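Local coordinates for scaffolding protein (Clostridium cellulolyticum, PDB 1G43) that probably binds crystalline cellulose through its family IIIa carbohydrate-binding module, helping the cellulosome scaffoldin to hold its enzymes on the substrate, at residues L55-G67 / A103-T116. Numbering follows the deposited sequence.
Sequences LTFWCDHAGYMSG and AGSLPAGGSIEIQT. Unlike the reference sequence in segment 55-67: Trp58 (reference Leu), Cys59 (reference Gly).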
loop_
_atom_site.group_PDB
_atom_site.type_symbol
_atom_site.label_atom_id
_atom_site.label_comp_id
_atom_site.label_asym_id
_atom_site.label_seq_id
_atom_site.Cartn_x
_atom_site.Cartn_y
_atom_site.Cartn_z
ATOM N N LEU A 55 -3.759 -11.049 12.131
ATOM C CA LEU A 55 -3.963 -10.825 10.705
ATOM C C LEU A 55 -2.894 -11.538 9.882
ATOM O O LEU A 55 -1.810 -11.837 10.372
ATOM C CB LEU A 55 -3.923 -9.326 10.398
ATOM C CG LEU A 55 -4.964 -8.479 11.151
ATOM C CD1 LEU A 55 -4.889 -7.037 10.655
ATOM C CD2 LEU A 55 -6.363 -9.015 10.907
ATOM N N THR A 56 -3.223 -11.854 8.636
ATOM C CA THR A 56 -2.248 -12.480 7.759
ATOM C C THR A 56 -2.119 -11.594 6.544
ATOM O O THR A 56 -3.124 -11.178 5.972
ATOM C CB THR A 56 -2.665 -13.920 7.338
ATOM O OG1 THR A 56 -2.563 -14.762 8.479
ATOM C CG2 THR A 56 -1.723 -14.492 6.265
ATOM N N PHE A 57 -0.879 -11.268 6.188
ATOM C CA PHE A 57 -0.598 -10.448 5.020
ATOM C C PHE A 57 -0.156 -11.293 3.811
ATOM O O PHE A 57 0.568 -12.267 3.957
ATOM C CB PHE A 57 0.505 -9.461 5.338
ATOM C CG PHE A 57 0.931 -8.625 4.166
ATOM C CD1 PHE A 57 0.278 -7.435 3.867
ATOM C CD2 PHE A 57 2.026 -8.995 3.397
ATOM C CE1 PHE A 57 0.713 -6.618 2.827
ATOM C CE2 PHE A 57 2.475 -8.181 2.350
ATOM C CZ PHE A 57 1.819 -6.995 2.070
ATOM N N TRP A 58 -0.569 -10.885 2.619
ATOM C CA TRP A 58 -0.195 -11.579 1.374
ATOM C C TRP A 58 0.163 -10.574 0.292
ATOM O O TRP A 58 -0.511 -9.559 0.169
ATOM C CB TRP A 58 -1.370 -12.401 0.801
ATOM C CG TRP A 58 -1.670 -13.673 1.498
ATOM C CD1 TRP A 58 -1.008 -14.853 1.361
ATOM C CD2 TRP A 58 -2.736 -13.914 2.423
ATOM N NE1 TRP A 58 -1.600 -15.826 2.135
ATOM C CE2 TRP A 58 -2.663 -15.276 2.801
ATOM C CE3 TRP A 58 -3.754 -13.114 2.969
ATOM C CZ2 TRP A 58 -3.571 -15.862 3.706
ATOM C CZ3 TRP A 58 -4.663 -13.697 3.871
ATOM C CH2 TRP A 58 -4.560 -15.058 4.226
ATOM N N CYS A 59 1.235 -10.833 -0.466
ATOM C CA CYS A 59 1.542 -9.996 -1.637
ATOM C C CYS A 59 1.273 -10.971 -2.768
ATOM O O CYS A 59 2.009 -11.934 -2.927
ATOM C CB CYS A 59 3.003 -9.545 -1.737
ATOM S SG CYS A 59 3.331 -8.547 -3.267
ATOM N N ASP A 60 0.208 -10.733 -3.523
ATOM C CA ASP A 60 -0.162 -11.603 -4.634
ATOM C C ASP A 60 0.736 -11.428 -5.865
ATOM O O ASP A 60 0.922 -12.359 -6.647
ATOM C CB ASP A 60 -1.626 -11.364 -5.035
ATOM C CG ASP A 60 -2.599 -11.618 -3.888
ATOM O OD1 ASP A 60 -2.352 -12.543 -3.079
ATOM O OD2 ASP A 60 -3.622 -10.892 -3.812
ATOM N N HIS A 61 1.298 -10.244 -6.024
ATOM C CA HIS A 61 2.150 -9.978 -7.177
ATOM C C HIS A 61 2.786 -8.606 -7.072
ATOM O O HIS A 61 2.136 -7.645 -6.665
ATOM C CB HIS A 61 1.332 -10.017 -8.467
ATOM C CG HIS A 61 2.063 -9.478 -9.648
ATOM N ND1 HIS A 61 3.001 -10.213 -10.338
ATOM C CD2 HIS A 61 2.084 -8.239 -10.188
ATOM C CE1 HIS A 61 3.577 -9.449 -11.246
ATOM N NE2 HIS A 61 3.039 -8.243 -11.175
ATOM N N ALA A 62 4.062 -8.528 -7.426
ATOM C CA ALA A 62 4.766 -7.260 -7.432
ATOM C C ALA A 62 5.823 -7.357 -8.510
ATOM O O ALA A 62 6.540 -8.363 -8.602
ATOM C CB ALA A 62 5.403 -6.985 -6.088
ATOM N N GLY A 63 5.928 -6.316 -9.326
ATOM C CA GLY A 63 6.909 -6.345 -10.389
ATOM C C GLY A 63 7.165 -5.020 -11.061
ATOM O O GLY A 63 6.395 -4.060 -10.890
ATOM N N TYR A 64 8.269 -4.967 -11.815
ATOM C CA TYR A 64 8.645 -3.761 -12.549
ATOM C C TYR A 64 9.732 -3.987 -13.603
ATOM O O TYR A 64 10.456 -4.983 -13.597
ATOM C CB TYR A 64 9.077 -2.652 -11.590
ATOM C CG TYR A 64 10.377 -2.933 -10.875
ATOM C CD1 TYR A 64 11.601 -2.543 -11.428
ATOM C CD2 TYR A 64 10.390 -3.598 -9.657
ATOM C CE1 TYR A 64 12.807 -2.813 -10.776
ATOM C CE2 TYR A 64 11.577 -3.867 -9.008
ATOM C CZ TYR A 64 12.785 -3.470 -9.567
ATOM O OH TYR A 64 13.964 -3.702 -8.892
ATOM N N MET A 65 9.823 -3.021 -14.506
ATOM C CA MET A 65 10.763 -3.029 -15.607
ATOM C C MET A 65 12.034 -2.304 -15.238
ATOM O O MET A 65 11.997 -1.181 -14.730
ATOM C CB MET A 65 10.120 -2.351 -16.811
ATOM C CG MET A 65 8.998 -3.179 -17.398
ATOM S SD MET A 65 9.743 -4.559 -18.265
ATOM C CE MET A 65 10.050 -3.656 -19.868
ATOM N N SER A 66 13.160 -2.972 -15.468
ATOM C CA SER A 66 14.482 -2.407 -15.199
ATOM C C SER A 66 15.112 -2.481 -16.584
ATOM O O SER A 66 15.479 -3.568 -17.049
ATOM C CB SER A 66 15.243 -3.306 -14.218
ATOM O OG SER A 66 16.188 -2.577 -13.448
ATOM N N GLY A 67 15.195 -1.347 -17.279
ATOM C CA GLY A 67 15.775 -1.385 -18.612
ATOM C C GLY A 67 14.797 -2.203 -19.436
ATOM O O GLY A 67 13.627 -1.840 -19.513
ATOM N N ALA A 103 15.273 -5.448 -3.088
ATOM C CA ALA A 103 14.178 -5.418 -4.045
ATOM C C ALA A 103 14.696 -4.903 -5.390
ATOM O O ALA A 103 14.321 -5.417 -6.459
ATOM C CB ALA A 103 13.070 -4.513 -3.529
ATOM N N GLY A 104 15.569 -3.893 -5.336
ATOM C CA GLY A 104 16.111 -3.305 -6.560
ATOM C C GLY A 104 15.959 -1.794 -6.603
ATOM O O GLY A 104 15.693 -1.149 -5.587
ATOM N N SER A 105 16.150 -1.199 -7.775
ATOM C CA SER A 105 16.014 0.255 -7.875
ATOM C C SER A 105 14.994 0.549 -8.959
ATOM O O SER A 105 14.998 -0.072 -10.018
ATOM C CB SER A 105 17.363 0.908 -8.222
ATOM O OG SER A 105 17.570 2.126 -7.492
ATOM N N LEU A 106 14.088 1.472 -8.674
ATOM C CA LEU A 106 13.068 1.824 -9.642
ATOM C C LEU A 106 13.652 2.957 -10.470
ATOM O O LEU A 106 13.991 4.015 -9.958
ATOM C CB LEU A 106 11.798 2.263 -8.936
ATOM C CG LEU A 106 10.588 2.595 -9.818
ATOM C CD1 LEU A 106 10.065 1.326 -10.553
ATOM C CD2 LEU A 106 9.511 3.188 -8.941
ATOM N N PRO A 107 13.781 2.746 -11.774
ATOM C CA PRO A 107 14.347 3.794 -12.629
ATOM C C PRO A 107 13.442 5.020 -12.785
ATOM O O PRO A 107 12.207 4.910 -12.774
ATOM C CB PRO A 107 14.554 3.079 -13.965
ATOM C CG PRO A 107 14.493 1.569 -13.606
ATOM C CD PRO A 107 13.424 1.554 -12.555
ATOM N N ALA A 108 14.075 6.182 -12.950
ATOM C CA ALA A 108 13.368 7.441 -13.158
ATOM C C ALA A 108 12.270 7.202 -14.202
ATOM O O ALA A 108 12.522 6.628 -15.264
ATOM C CB ALA A 108 14.367 8.522 -13.649
ATOM N N GLY A 109 11.052 7.637 -13.891
ATOM C CA GLY A 109 9.942 7.426 -14.798
ATOM C C GLY A 109 9.434 5.985 -14.816
ATOM O O GLY A 109 8.520 5.670 -15.577
ATOM N N GLY A 110 10.018 5.102 -14.002
ATOM C CA GLY A 110 9.555 3.718 -13.958
ATOM C C GLY A 110 8.322 3.502 -13.053
ATOM O O GLY A 110 7.951 4.368 -12.250
ATOM N N SER A 111 7.692 2.331 -13.179
ATOM C CA SER A 111 6.510 1.973 -12.373
ATOM C C SER A 111 6.619 0.614 -11.699
ATOM O O SER A 111 7.095 -0.341 -12.296
ATOM C CB SER A 111 5.258 1.907 -13.240
ATOM O OG SER A 111 4.811 3.189 -13.572
ATOM N N ILE A 112 6.164 0.519 -10.461
ATOM C CA ILE A 112 6.140 -0.761 -9.796
ATOM C C ILE A 112 4.687 -1.033 -9.383
ATOM O O ILE A 112 4.013 -0.161 -8.829
ATOM C CB ILE A 112 7.071 -0.793 -8.545
ATOM C CG1 ILE A 112 7.046 -2.203 -7.927
ATOM C CG2 ILE A 112 6.680 0.323 -7.570
ATOM C CD1 ILE A 112 7.912 -2.335 -6.677
ATOM N N GLU A 113 4.199 -2.232 -9.680
ATOM C CA GLU A 113 2.847 -2.616 -9.310
ATOM C C GLU A 113 2.953 -3.557 -8.118
ATOM O O GLU A 113 3.728 -4.499 -8.133
ATOM C CB GLU A 113 2.135 -3.299 -10.467
ATOM C CG GLU A 113 0.707 -3.691 -10.102
ATOM C CD GLU A 113 -0.075 -4.288 -11.263
ATOM O OE1 GLU A 113 0.524 -4.527 -12.343
ATOM O OE2 GLU A 113 -1.289 -4.518 -11.096
ATOM N N ILE A 114 2.174 -3.280 -7.081
ATOM C CA ILE A 114 2.213 -4.050 -5.852
ATOM C C ILE A 114 0.806 -4.445 -5.414
ATOM O O ILE A 114 0.044 -3.595 -4.962
ATOM C CB ILE A 114 2.868 -3.208 -4.756
ATOM C CG1 ILE A 114 4.214 -2.688 -5.251
ATOM C CG2 ILE A 114 3.050 -4.028 -3.501
ATOM C CD1 ILE A 114 4.976 -1.909 -4.225
ATOM N N GLN A 115 0.469 -5.727 -5.532
ATOM C CA GLN A 115 -0.866 -6.197 -5.174
ATOM C C GLN A 115 -0.814 -6.976 -3.904
ATOM O O GLN A 115 -0.128 -7.981 -3.810
ATOM C CB GLN A 115 -1.488 -7.018 -6.301
ATOM C CG GLN A 115 -1.593 -6.198 -7.593
ATOM C CD GLN A 115 -2.404 -6.890 -8.685
ATOM O OE1 GLN A 115 -2.019 -7.933 -9.203
ATOM N NE2 GLN A 115 -3.535 -6.300 -9.037
ATOM N N THR A 116 -1.558 -6.477 -2.926
ATOM C CA THR A 116 -1.570 -7.052 -1.599
ATOM C C THR A 116 -2.969 -7.243 -1.037
ATOM O O THR A 116 -3.957 -6.642 -1.495
ATOM C CB THR A 116 -0.826 -6.138 -0.595
ATOM O OG1 THR A 116 -1.697 -5.059 -0.220
ATOM C CG2 THR A 116 0.443 -5.532 -1.219
HETATM O O HOH W 1 -4.142 -8.129 -4.354
HETATM O O HOH W 2 7.114 -0.911 -14.894
HETATM O O HOH W 3 17.162 -2.880 -10.377
#
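A chi1 of 68° sets CG of Tyr64 between its own backbone N and carbonyl carbon, turning the ring off strand 55-66 and in among Ile112, Leu106 and the bend at Ala103-Ser105. Its CD2 lies 4.0 Å from CG1 of Ile112, while the phenol OH donates to Ala103 O over 3.0 Å. That carbonyl stands at the ring edge, in the ring plane, but the hydroxyl approaches it 30° out of the carbonyl's own plane. Gly104 passes close by, its CA 3.2 Å from Tyr64 OH. At the other end of the pairing, Phe57, its CG anti to the backbone N (chi1 176°), brings CE1 and CZ obliquely against CB and CG2 of Thr116, whose hydroxyl bonds to Ala24 O on strand 18-30.

Between these ends the two antiparallel strands are joined by main-chain bonds, such as Gln115 N to His61 O at 2.8 Å, and a reciprocal pair links Gly63 and Glu113. A classic beta bulge interrupts the ladder where Asp60 and His61 both face Gln115; Gln115 O accepts from Asp60 N at 2.8 Å and, weakly, from His61 N at 3.5 Å. OD1 of Asp60 forms a salt bridge with Arg117, and a water donates to its OD2 and, weakly, to Thr116 O. On the His61 face, OE2 of Glu113 hydrogen-bonds to the hydroxyl of Tyr140.

The pairing thus belongs to one sheet of the beta-sandwich: Cys59 and Ala62 pack on Val77 of the other sheet, while His61, Glu113 and Gln115 lie on the reverse face. Chemically, the buried phenol pays for its polar end with a backbone carbonyl, tying the loop before strand 105-106 to strand 55-66.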